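Local coordinates for BluB-like flavoprotein (Clostridium difficile 630, PDB 3EO8), which binds flavin mononucleotide at the interface of a nitroreductase-family dimer and is probably an oxidoreductase, at residues K29-A34 against E147-S152; V106-Y111 against P137-L142; S114-L119 against K131-N136; W162-N167 against L190-A195. All blocks are in the same frame, centred on the assembly; numbering follows the deposited sequence.

Interaction 1: residues K29-A34 against E147-S152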
# COMPACT_ATOMS: atom_id res chain seq x y z
N LYS A 29 -6.83 -12.98 14.62
CA LYS A 29 -7.06 -11.59 15.02
C LYS A 29 -6.31 -10.63 14.10
O LYS A 29 -6.84 -9.59 13.73
CB LYS A 29 -6.64 -11.34 16.48
CG LYS A 29 -7.55 -11.98 17.50
CD LYS A 29 -6.96 -11.84 18.91
CE LYS A 29 -7.72 -12.67 19.95
N MSE A 30 -5.07 -10.97 13.72
CA MSE A 30 -4.29 -10.13 12.79
C MSE A 30 -4.97 -10.01 11.43
O MSE A 30 -4.99 -8.93 10.82
CB MSE A 30 -2.87 -10.68 12.61
CG MSE A 30 -2.08 -10.79 13.89
SE MSE A 30 -0.45 -11.85 13.67
CE MSE A 30 -0.38 -12.48 15.55
N ILE A 31 -5.51 -11.12 10.95
CA ILE A 31 -6.12 -11.15 9.63
C ILE A 31 -7.46 -10.40 9.68
O ILE A 31 -7.82 -9.70 8.74
CB ILE A 31 -6.34 -12.62 9.21
CG1 ILE A 31 -4.98 -13.31 8.99
CG2 ILE A 31 -7.16 -12.73 7.94
CD1 ILE A 31 -5.11 -14.86 8.92
N LYS A 32 -8.16 -10.51 10.79
CA LYS A 32 -9.42 -9.75 10.94
C LYS A 32 -9.12 -8.26 10.86
O LYS A 32 -9.83 -7.51 10.22
CB LYS A 32 -10.09 -10.09 12.25
CG LYS A 32 -11.50 -9.48 12.37
CD LYS A 32 -12.13 -9.81 13.70
CE LYS A 32 -13.46 -9.09 13.87
NZ LYS A 32 -14.45 -9.71 12.95
N ALA A 33 -8.05 -7.83 11.51
CA ALA A 33 -7.65 -6.42 11.46
C ALA A 33 -7.25 -6.02 10.04
O ALA A 33 -7.63 -4.95 9.58
CB ALA A 33 -6.51 -6.17 12.41
N ALA A 34 -6.46 -6.85 9.37
CA ALA A 34 -6.08 -6.62 7.98
C ALA A 34 -7.31 -6.39 7.09
O ALA A 34 -7.33 -5.50 6.22
CB ALA A 34 -5.27 -7.82 7.44
N GLU A 147 -0.30 -3.46 6.67
CA GLU A 147 0.05 -2.62 7.83
C GLU A 147 -0.84 -2.87 9.04
O GLU A 147 -0.33 -2.97 10.13
CB GLU A 147 0.16 -1.15 7.44
CG GLU A 147 0.62 -0.22 8.55
CD GLU A 147 2.10 -0.35 8.93
OE1 GLU A 147 2.80 -1.23 8.40
OE2 GLU A 147 2.55 0.46 9.81
N ASN A 148 -2.15 -3.04 8.83
CA ASN A 148 -3.07 -3.38 9.92
C ASN A 148 -2.69 -4.72 10.58
O ASN A 148 -2.71 -4.85 11.81
CB ASN A 148 -4.51 -3.46 9.38
CG ASN A 148 -5.22 -2.10 9.30
OD1 ASN A 148 -4.60 -1.05 9.38
ND2 ASN A 148 -6.55 -2.15 9.13
N PHE A 149 -2.32 -5.70 9.76
CA PHE A 149 -1.82 -7.00 10.22
C PHE A 149 -0.55 -6.77 11.06
O PHE A 149 -0.45 -7.26 12.19
CB PHE A 149 -1.47 -7.88 9.03
CG PHE A 149 -1.12 -9.30 9.36
CD1 PHE A 149 0.09 -9.63 9.97
CD2 PHE A 149 -1.98 -10.34 8.98
CE1 PHE A 149 0.42 -10.96 10.26
CE2 PHE A 149 -1.64 -11.66 9.27
CZ PHE A 149 -0.46 -11.96 9.91
N THR A 150 0.39 -6.04 10.49
CA THR A 150 1.69 -5.75 11.12
C THR A 150 1.55 -5.14 12.52
O THR A 150 2.19 -5.58 13.50
CB THR A 150 2.47 -4.80 10.21
OG1 THR A 150 2.76 -5.49 8.99
CG2 THR A 150 3.78 -4.32 10.87
N LEU A 151 0.71 -4.13 12.62
CA LEU A 151 0.52 -3.45 13.88
C LEU A 151 -0.16 -4.37 14.89
O LEU A 151 0.15 -4.35 16.10
CB LEU A 151 -0.27 -2.14 13.67
CG LEU A 151 0.41 -1.08 12.79
CD1 LEU A 151 -0.49 0.11 12.69
CD2 LEU A 151 1.84 -0.67 13.35
N SER A 152 -1.09 -5.18 14.40
CA SER A 152 -1.84 -6.09 15.26
C SER A 152 -0.94 -7.18 15.82
O SER A 152 -1.05 -7.54 16.99
CB SER A 152 -3.01 -6.69 14.48
OG SER A 152 -3.86 -5.65 14.04
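Selenomethionine Met30 meets the ring of Phe149 twice. Met30 CB sits over the ring centre as a CH-pi contact, 3.6 Å from the centroid and 9° off the normal. Met30 SE lies obliquely toward the rim, 3.6 Å from Phe149 CE1, as a Met-aromatic contact. The ring reaches segment 29-34 of helix 24-35 because a chi1 of -172° swings it away from the amide nitrogen, and at its edge it is met by Ile31 CG1 and Ala34 CB. One direct hydrogen bond joins the two segments, from Asn148 ND2 to Ala33 O (3.0 Å); the amide approaches from above the carbonyl plane. Between the aromatic and the amide contacts, Ala33 CB lies 3.2 Å from Ser152 OG. That hydroxyl donates to Asn148 O one turn back, and Ser152 N reaches the same oxygen from the opposite face of its plane. Small residues let the axes approach to 7.4 Å, with the helices running roughly antiparallel at 144°. Strand 47-51 supports Ile31 and Ala34 through Phe48, strand 189-197 packs on Phe149 through Leu194 and Leu196, and Gln5 of the second subunit hydrogen-bonds Ser152, placing the helix pair between the sheet and the dimer partner.

Interaction 2: residues V106-Y111 against P137-L142. With FMN (flavin mononucleotide), chain K.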
# COMPACT_ATOMS: atom_id res chain seq x y z
N VAL A 106 0.79 -13.51 1.28
CA VAL A 106 -0.30 -12.59 1.09
C VAL A 106 -0.56 -12.51 -0.40
O VAL A 106 0.25 -11.94 -1.16
CB VAL A 106 -0.01 -11.20 1.66
CG1 VAL A 106 -1.28 -10.45 1.66
CG2 VAL A 106 0.53 -11.31 3.11
N PHE A 107 -1.67 -13.12 -0.80
CA PHE A 107 -2.13 -13.09 -2.19
C PHE A 107 -2.98 -11.85 -2.42
O PHE A 107 -3.59 -11.32 -1.50
CB PHE A 107 -2.94 -14.34 -2.55
CG PHE A 107 -2.09 -15.54 -2.88
CD1 PHE A 107 -1.42 -16.24 -1.88
CD2 PHE A 107 -1.92 -15.94 -4.19
CE1 PHE A 107 -0.63 -17.35 -2.19
CE2 PHE A 107 -1.12 -17.02 -4.52
CZ PHE A 107 -0.47 -17.74 -3.52
N THR A 108 -3.01 -11.39 -3.66
CA THR A 108 -3.73 -10.18 -4.01
C THR A 108 -4.20 -10.35 -5.47
O THR A 108 -3.94 -11.37 -6.10
CB THR A 108 -2.83 -8.93 -3.80
OG1 THR A 108 -3.61 -7.74 -3.95
CG2 THR A 108 -1.64 -8.91 -4.79
N LYS A 109 -4.97 -9.40 -5.95
CA LYS A 109 -5.42 -9.37 -7.32
C LYS A 109 -5.44 -7.94 -7.85
O LYS A 109 -5.43 -6.96 -7.08
CB LYS A 109 -6.79 -10.04 -7.44
CG LYS A 109 -7.93 -9.32 -6.72
CD LYS A 109 -9.29 -9.94 -7.05
CE LYS A 109 -10.36 -9.32 -6.12
NZ LYS A 109 -11.78 -9.53 -6.54
N VAL A 110 -5.45 -7.80 -9.18
CA VAL A 110 -5.40 -6.48 -9.80
C VAL A 110 -6.68 -5.72 -9.52
O VAL A 110 -7.77 -6.29 -9.51
CB VAL A 110 -5.17 -6.58 -11.34
CG1 VAL A 110 -5.36 -5.21 -11.99
CG2 VAL A 110 -3.81 -7.11 -11.65
N TYR A 111 -6.55 -4.43 -9.23
CA TYR A 111 -7.67 -3.51 -9.09
C TYR A 111 -7.56 -2.48 -10.20
O TYR A 111 -6.58 -1.76 -10.27
CB TYR A 111 -7.64 -2.82 -7.73
CG TYR A 111 -8.63 -1.70 -7.61
CD1 TYR A 111 -9.99 -1.94 -7.73
CD2 TYR A 111 -8.21 -0.40 -7.37
CE1 TYR A 111 -10.90 -0.90 -7.63
CE2 TYR A 111 -9.12 0.61 -7.25
CZ TYR A 111 -10.47 0.35 -7.39
OH TYR A 111 -11.38 1.38 -7.30
N PRO A 137 -3.43 2.00 -7.03
CA PRO A 137 -4.36 2.00 -5.89
C PRO A 137 -4.66 0.61 -5.30
O PRO A 137 -4.81 0.46 -4.08
CB PRO A 137 -5.58 2.75 -6.45
CG PRO A 137 -4.99 3.68 -7.51
CD PRO A 137 -3.98 2.76 -8.17
N GLY A 138 -4.65 -0.44 -6.13
CA GLY A 138 -4.79 -1.81 -5.61
C GLY A 138 -3.71 -2.19 -4.61
O GLY A 138 -3.96 -2.88 -3.61
N MSE A 139 -2.50 -1.75 -4.88
CA MSE A 139 -1.39 -2.06 -4.05
C MSE A 139 -1.28 -1.13 -2.88
O MSE A 139 -0.81 -1.53 -1.80
CB MSE A 139 -0.11 -2.17 -4.85
CG MSE A 139 -0.19 -3.29 -5.86
SE MSE A 139 -0.64 -5.06 -5.10
CE MSE A 139 -2.18 -5.40 -6.20
N GLN A 140 -1.77 0.11 -3.05
CA GLN A 140 -1.94 0.94 -1.88
C GLN A 140 -2.90 0.26 -0.90
O GLN A 140 -2.68 0.26 0.31
CB GLN A 140 -2.48 2.31 -2.26
CG GLN A 140 -1.57 3.20 -3.07
CD GLN A 140 -2.10 4.61 -3.17
OE1 GLN A 140 -2.55 5.17 -2.20
NE2 GLN A 140 -2.05 5.19 -4.36
N SER A 141 -3.98 -0.31 -1.43
CA SER A 141 -4.97 -1.02 -0.62
C SER A 141 -4.33 -2.21 0.08
O SER A 141 -4.52 -2.42 1.30
CB SER A 141 -6.15 -1.50 -1.48
OG SER A 141 -6.79 -0.41 -2.18
N LEU A 142 -3.57 -3.01 -0.66
CA LEU A 142 -2.88 -4.16 -0.04
C LEU A 142 -1.96 -3.74 1.11
O LEU A 142 -1.95 -4.35 2.20
CB LEU A 142 -2.08 -4.93 -1.10
CG LEU A 142 -1.46 -6.23 -0.59
CD1 LEU A 142 -2.58 -7.22 -0.16
CD2 LEU A 142 -0.56 -6.87 -1.64
N1 FMN K . -13.30 6.58 -1.47
C2 FMN K . -13.88 7.56 -2.23
O2 FMN K . -15.00 8.00 -1.91
N3 FMN K . -13.23 8.06 -3.34
C4 FMN K . -12.00 7.58 -3.72
O4 FMN K . -11.40 8.14 -4.65
C4A FMN K . -11.41 6.56 -2.99
N5 FMN K . -10.17 6.03 -3.31
C5A FMN K . -9.57 5.06 -2.55
C6 FMN K . -8.29 4.58 -2.86
C7 FMN K . -7.70 3.58 -2.09
C7M FMN K . -6.24 3.32 -2.31
C8 FMN K . -8.34 3.13 -0.94
C8M FMN K . -7.55 2.38 0.14
C9 FMN K . -9.62 3.62 -0.62
C9A FMN K . -10.23 4.60 -1.39
N10 FMN K . -11.48 5.07 -1.10
C10 FMN K . -12.06 6.08 -1.85
C1' FMN K . -12.28 4.52 0.05
C2' FMN K . -13.02 3.20 -0.25
O2' FMN K . -14.18 3.42 -1.09
C3' FMN K . -13.45 2.53 1.08
O3' FMN K . -12.31 2.22 1.86
C4' FMN K . -14.26 1.24 0.89
O4' FMN K . -15.45 1.44 0.19
C5' FMN K . -14.67 0.66 2.23
O5' FMN K . -15.41 1.57 2.99
P FMN K . -14.85 1.99 4.46
O1P FMN K . -15.82 2.98 5.07
O2P FMN K . -13.48 2.59 4.23
O3P FMN K . -14.77 0.77 5.33
O HOH W 1 -4.58 -0.41 -8.96
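Leu142 and selenomethionine Met139, one helical turn apart, carry most of the contact with Thr108 and Val106. Leu142 extends toward the strand, its chi1 of -174° setting CG opposite the main-chain nitrogen, and its two methyls divide the work: CD1 meets Val106 CG1 at 3.9 Å as the two side chains pass in opposite directions, whereas CD2 presses against Thr108 CB at 3.7 Å. Met139 leaves its helix less directly. Bends at chi2 and chi3 turn its end toward the strand, bringing CE to 3.5 Å from Thr108 OG1 and also close to Lys109 O. The hydroxyl has its polar partner elsewhere, in Asn45 O, so the selenomethionine methyl supplies packing alone.

Beyond the strand, Tyr111 lies against the first turn of the helix. Its CB packs directly on the backbone of Gly138, 3.7 Å from Gly138 CA, and Pro137 CB reaches the edge of the phenol ring. A water links the backbones here, donating to Tyr111 O at 2.7 Å and accepting from Gly138 N. On the flavin side of the helix, Ser141 OG donates to Pro137 O and lies 3.7 Å from FMN C8M, while Gln140 CB approaches C7M. The arrangement is the sheet-to-helix packing of the nitroreductase fold, whose FMN site is completed across the dimer: this helix start borders the dimethylbenzene end of a flavin that is hydrogen-bonded to several residues of the second subunit.

Interaction 3: residues S114-L119 against K131-N136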
# COMPACT_ATOMS: atom_id res chain seq x y z
N SER A 114 -10.33 4.02 -10.75
CA SER A 114 -11.17 4.99 -11.42
C SER A 114 -10.40 5.61 -12.56
O SER A 114 -9.21 5.85 -12.44
CB SER A 114 -11.58 6.09 -10.45
OG SER A 114 -11.98 5.48 -9.22
N GLY A 115 -11.09 5.84 -13.67
CA GLY A 115 -10.46 6.31 -14.87
C GLY A 115 -10.24 5.19 -15.86
O GLY A 115 -10.27 5.40 -17.06
N TYR A 116 -10.04 3.97 -15.37
CA TYR A 116 -9.67 2.86 -16.24
C TYR A 116 -10.75 2.52 -17.26
O TYR A 116 -10.52 2.55 -18.48
CB TYR A 116 -9.35 1.62 -15.40
CG TYR A 116 -8.88 0.45 -16.23
CD1 TYR A 116 -9.79 -0.46 -16.75
CD2 TYR A 116 -7.54 0.25 -16.51
CE1 TYR A 116 -9.39 -1.52 -17.52
CE2 TYR A 116 -7.13 -0.84 -17.28
CZ TYR A 116 -8.07 -1.71 -17.78
OH TYR A 116 -7.72 -2.80 -18.54
N TYR A 117 -11.93 2.18 -16.77
CA TYR A 117 -12.99 1.80 -17.70
C TYR A 117 -13.51 2.98 -18.52
O TYR A 117 -13.92 2.84 -19.67
CB TYR A 117 -14.10 1.07 -16.95
CG TYR A 117 -13.60 -0.25 -16.39
CD1 TYR A 117 -13.30 -1.31 -17.24
CD2 TYR A 117 -13.43 -0.44 -15.02
CE1 TYR A 117 -12.83 -2.53 -16.73
CE2 TYR A 117 -12.96 -1.65 -14.51
CZ TYR A 117 -12.66 -2.68 -15.37
OH TYR A 117 -12.21 -3.89 -14.86
N GLU A 118 -13.49 4.16 -17.92
CA GLU A 118 -13.88 5.39 -18.60
C GLU A 118 -12.94 5.68 -19.78
O GLU A 118 -13.39 5.97 -20.87
CB GLU A 118 -13.91 6.53 -17.60
CG GLU A 118 -14.97 6.36 -16.48
CD GLU A 118 -14.53 5.57 -15.25
OE1 GLU A 118 -13.38 5.11 -15.18
OE2 GLU A 118 -15.36 5.44 -14.31
N LEU A 119 -11.63 5.56 -19.55
CA LEU A 119 -10.66 5.79 -20.61
C LEU A 119 -10.69 4.70 -21.67
O LEU A 119 -10.57 5.01 -22.85
CB LEU A 119 -9.26 5.96 -20.03
CG LEU A 119 -9.03 7.28 -19.29
CD1 LEU A 119 -7.70 7.24 -18.57
CD2 LEU A 119 -9.07 8.45 -20.26
N LYS A 131 -0.75 5.26 -16.87
CA LYS A 131 -0.42 6.25 -15.84
C LYS A 131 -1.22 6.09 -14.56
O LYS A 131 -0.72 6.42 -13.48
CB LYS A 131 -0.59 7.66 -16.37
CG LYS A 131 0.35 7.96 -17.56
CD LYS A 131 0.23 9.37 -18.09
CE LYS A 131 1.16 9.56 -19.29
NZ LYS A 131 0.98 10.91 -19.90
N LEU A 132 -2.44 5.55 -14.64
CA LEU A 132 -3.20 5.27 -13.40
C LEU A 132 -2.46 4.28 -12.51
O LEU A 132 -2.61 4.31 -11.28
CB LEU A 132 -4.62 4.76 -13.72
CG LEU A 132 -5.47 5.70 -14.61
CD1 LEU A 132 -6.73 5.02 -15.14
CD2 LEU A 132 -5.78 6.99 -13.83
N PHE A 133 -1.68 3.38 -13.12
CA PHE A 133 -1.07 2.30 -12.38
C PHE A 133 0.29 2.62 -11.76
O PHE A 133 0.75 1.86 -10.90
CB PHE A 133 -0.98 1.05 -13.24
CG PHE A 133 -2.31 0.43 -13.54
CD1 PHE A 133 -2.89 -0.43 -12.64
CD2 PHE A 133 -2.95 0.67 -14.76
CE1 PHE A 133 -4.11 -1.01 -12.90
CE2 PHE A 133 -4.18 0.08 -15.03
CZ PHE A 133 -4.75 -0.76 -14.09
N ILE A 134 0.92 3.74 -12.15
CA ILE A 134 2.17 4.15 -11.49
C ILE A 134 1.96 4.43 -9.99
O ILE A 134 2.91 4.44 -9.22
CB ILE A 134 2.89 5.35 -12.20
CG1 ILE A 134 2.14 6.67 -12.03
CG2 ILE A 134 3.14 5.05 -13.65
CD1 ILE A 134 3.00 7.88 -12.49
N ARG A 135 0.72 4.70 -9.59
CA ARG A 135 0.37 4.85 -8.18
C ARG A 135 -0.57 3.73 -7.75
O ARG A 135 -1.19 3.83 -6.70
CB ARG A 135 -0.24 6.23 -7.92
CG ARG A 135 -1.50 6.53 -8.66
CD ARG A 135 -1.26 7.20 -10.00
NE ARG A 135 -0.67 8.51 -9.84
CZ ARG A 135 -0.31 9.32 -10.83
NH1 ARG A 135 -0.53 8.99 -12.10
NH2 ARG A 135 0.21 10.52 -10.56
N ASN A 136 -0.56 2.63 -8.50
CA ASN A 136 -1.34 1.41 -8.21
C ASN A 136 -2.21 1.44 -6.93
O ASN A 136 -1.79 0.97 -5.87
CB ASN A 136 -0.40 0.20 -8.18
CG ASN A 136 -1.08 -1.06 -8.58
OD1 ASN A 136 -2.17 -1.37 -8.07
ND2 ASN A 136 -0.51 -1.77 -9.53
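Tyr116 and Phe133 meet through different first torsions: the tyrosine has CG anti to its backbone N (chi1 -176°), the phenylalanine has CG anti to its carbonyl carbon, and the rings meet at their rims. They belong to a small helical excursion of the nitroreductase fold, in which the start of helix 116-121 packs against the end of helix 126-133. The ring planes stand at 82° with centroids 5.9 Å apart; neither ring lies over the other's face. Tyr116 offers the CD2-CE2 side of its ring, which lies near the plane of Phe133 at that ring's edge.

Leu132 fills the other half of the contact. Its CD1 methyl reaches the backbone where helix 116-121 begins, 3.6 Å from Gly115 C, and also meets Leu119 CD1 at 4.2 Å, while CD2 approaches Ser114 O. Gly115, at the N-cap position with phi 101°, leaves its backbone bare to the Leu132 CD1 methyl. Glu118 OE1 accepts from Gly115 N at 2.8 Å, its carboxylate met from above the plane, and so ties the N-cap residue to the first turn.

At the end of 131-136 the chain makes a type I turn from Phe133 to Asn136, whose side chain caps Met139 N in the next helix. Arg135 turns back toward Lys131, with Ile134 CG1 over one face of its guanidinium, and also bonds Leu190 O of the second subunit. Arg135 NH1 donates to Lys131 O at 2.9 Å, from above the carbonyl plane.

Interaction 4: residues W162-N167 against L190-A195. With FMN (flavin mononucleotide), chain G.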
# COMPACT_ATOMS: atom_id res chain seq x y z
N TRP A 162 7.91 -7.70 6.50
CA TRP A 162 7.21 -7.69 5.23
C TRP A 162 8.21 -7.98 4.12
O TRP A 162 9.29 -7.43 4.14
CB TRP A 162 6.69 -6.27 5.11
CG TRP A 162 5.62 -5.92 4.11
CD1 TRP A 162 5.43 -6.41 2.85
CD2 TRP A 162 4.69 -4.86 4.28
NE1 TRP A 162 4.38 -5.76 2.26
CE2 TRP A 162 3.91 -4.80 3.11
CE3 TRP A 162 4.40 -3.98 5.33
CZ2 TRP A 162 2.87 -3.88 2.96
CZ3 TRP A 162 3.36 -3.08 5.18
CH2 TRP A 162 2.62 -3.03 3.99
N LEU A 163 7.88 -8.88 3.19
CA LEU A 163 8.78 -9.20 2.09
C LEU A 163 8.14 -9.11 0.74
O LEU A 163 7.08 -9.67 0.50
CB LEU A 163 9.32 -10.62 2.25
CG LEU A 163 10.19 -10.92 3.50
CD1 LEU A 163 9.38 -11.31 4.74
CD2 LEU A 163 11.24 -12.00 3.16
N THR A 164 8.82 -8.44 -0.17
CA THR A 164 8.47 -8.55 -1.59
C THR A 164 9.68 -8.95 -2.42
O THR A 164 9.57 -9.13 -3.64
CB THR A 164 7.84 -7.25 -2.14
OG1 THR A 164 8.70 -6.13 -1.92
CG2 THR A 164 6.45 -7.02 -1.52
N SER A 165 10.84 -9.13 -1.79
CA SER A 165 12.08 -9.38 -2.54
C SER A 165 12.08 -10.76 -3.22
O SER A 165 12.87 -11.01 -4.09
CB SER A 165 13.33 -9.24 -1.67
OG SER A 165 13.32 -10.13 -0.59
N GLN A 166 11.20 -11.65 -2.79
CA GLN A 166 11.09 -12.96 -3.43
C GLN A 166 10.38 -12.95 -4.79
O GLN A 166 10.33 -13.99 -5.45
CB GLN A 166 10.33 -13.92 -2.50
CG GLN A 166 8.83 -13.68 -2.38
CD GLN A 166 8.46 -12.45 -1.56
OE1 GLN A 166 9.25 -11.99 -0.72
NE2 GLN A 166 7.24 -11.92 -1.77
N ASN A 167 9.79 -11.83 -5.18
CA ASN A 167 8.74 -11.88 -6.21
C ASN A 167 9.23 -12.11 -7.64
O ASN A 167 8.41 -12.44 -8.49
CB ASN A 167 7.82 -10.64 -6.16
CG ASN A 167 6.84 -10.67 -4.97
OD1 ASN A 167 6.55 -11.71 -4.40
ND2 ASN A 167 6.35 -9.51 -4.61
N LEU A 190 0.76 -13.90 -5.77
CA LEU A 190 1.51 -13.55 -4.57
C LEU A 190 1.82 -12.06 -4.58
O LEU A 190 2.37 -11.54 -5.55
CB LEU A 190 2.78 -14.37 -4.49
CG LEU A 190 3.57 -14.18 -3.22
CD1 LEU A 190 2.82 -14.73 -2.04
CD2 LEU A 190 4.96 -14.79 -3.39
N GLY A 191 1.40 -11.36 -3.54
CA GLY A 191 1.74 -9.94 -3.42
C GLY A 191 2.95 -9.68 -2.52
O GLY A 191 3.82 -8.86 -2.83
N ALA A 192 2.98 -10.36 -1.38
CA ALA A 192 4.00 -10.16 -0.38
C ALA A 192 4.04 -11.41 0.51
O ALA A 192 3.10 -12.22 0.45
CB ALA A 192 3.69 -8.91 0.46
N MSE A 193 5.12 -11.58 1.27
CA MSE A 193 5.13 -12.50 2.40
C MSE A 193 5.39 -11.74 3.68
O MSE A 193 5.87 -10.60 3.68
CB MSE A 193 6.17 -13.62 2.26
CG MSE A 193 6.36 -14.11 0.83
SE MSE A 193 7.39 -15.73 0.64
CE MSE A 193 9.15 -15.13 1.12
N LEU A 194 5.00 -12.37 4.78
CA LEU A 194 5.32 -11.90 6.12
C LEU A 194 6.02 -13.02 6.88
O LEU A 194 5.51 -14.17 6.94
CB LEU A 194 4.06 -11.53 6.85
CG LEU A 194 3.32 -10.30 6.38
CD1 LEU A 194 1.83 -10.34 6.82
CD2 LEU A 194 4.04 -9.11 6.95
N ALA A 195 7.19 -12.69 7.44
CA ALA A 195 7.85 -13.59 8.41
C ALA A 195 7.34 -13.16 9.78
O ALA A 195 7.49 -12.00 10.16
CB ALA A 195 9.40 -13.46 8.35
N1 FMN G . 12.66 -6.28 4.27
C2 FMN G . 13.40 -7.39 3.92
O2 FMN G . 14.34 -7.80 4.62
N3 FMN G . 13.10 -8.08 2.78
C4 FMN G . 12.11 -7.68 1.92
O4 FMN G . 11.87 -8.36 0.90
C4A FMN G . 11.36 -6.56 2.26
N5 FMN G . 10.33 -6.15 1.44
C5A FMN G . 9.55 -5.06 1.79
C6 FMN G . 8.51 -4.71 0.95
C7 FMN G . 7.71 -3.63 1.29
C7M FMN G . 6.39 -3.53 0.60
C8 FMN G . 7.95 -2.93 2.48
C8M FMN G . 6.87 -2.05 3.05
C9 FMN G . 8.99 -3.31 3.31
C9A FMN G . 9.80 -4.38 2.98
N10 FMN G . 10.88 -4.77 3.78
C10 FMN G . 11.62 -5.88 3.45
C1' FMN G . 11.26 -4.01 5.02
C2' FMN G . 12.06 -2.74 4.73
O2' FMN G . 13.40 -3.06 4.39
C3' FMN G . 12.05 -1.87 5.98
O3' FMN G . 10.70 -1.50 6.26
C4' FMN G . 12.93 -0.62 5.92
O4' FMN G . 14.30 -0.97 5.76
C5' FMN G . 12.75 0.17 7.22
O5' FMN G . 13.18 -0.63 8.31
P FMN G . 12.20 -0.82 9.58
O1P FMN G . 12.87 -1.68 10.61
O2P FMN G . 10.96 -1.51 9.02
O3P FMN G . 11.77 0.52 10.17
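Leu163 and Met193 form the hydrogen-bonded antiparallel pair at the heart of this contact, with Leu163 N to Met193 O at 2.7 Å and Met193 N to Leu163 O at 2.8 Å. Here packing is close: Ala192 CA also approaches Leu163 O, and the side chains of Gln166 and selenomethionine Met193 pass in opposite directions, Gln166 NE2 3.5 Å from Met193 CG. A bend at chi2 (-74°) turns the Gln166 amide back so that NE2 donates to Leu163 O from above the carbonyl plane, giving this oxygen a second donor.

Past Leu163 the strand ends and the chains part. The alpha carbons of Asn167 and Leu190 are 7.6 Å apart, a type I turn from Thr164 to Asn167 replaces strand pairing, and side chains bridge the wider gap: Asn167 ND2 donates to Gly191 O at 3.2 Å, and its OD1 rests near Leu190 CD2. This looser end is nevertheless buried rather than solvent-facing. Gly191 and Ala192 form a classic beta bulge opposite Val106, and Gly191 O also receives Gln140 of the second subunit.

On the flavin side, the Trp162 indole lies beneath the dimethylbenzene end of FMN, with C8M over its face; NE1 meets Ala192 CB and hydrogen-bonds Gln140 of the second subunit. Thr164 N donates to FMN N5 at 3.2 Å, and Ser165 N to O4 at 3.0 Å. These backbone N-H groups hold N5 and O4 in place and would probably make the oxidised ring more electron-poor and readier to accept electrons at N5, consistent with an oxidoreductase of this family.

Overall arrangement
From the N terminus, helix 24-35 enters interaction 1, which closes the longest loop by returning to helix 137-155. Within that loop, strand 102-108 opens interaction 2, closed by the start of the same helix 137-155; interaction 3, the shortest closure, lies wholly inside interaction 2 and joins the two short helices before it. Interaction 4 follows in series, pairing strand 159-163 with strand 189-197. No two loops cross. Helix 137-155 thus serves interactions 1 and 2 at different levels, while Phe149 against Leu194 and the Val106 backbone bonds to Gly191 and Ala192 connect both to interaction 4. All four contacts also touch the second subunit.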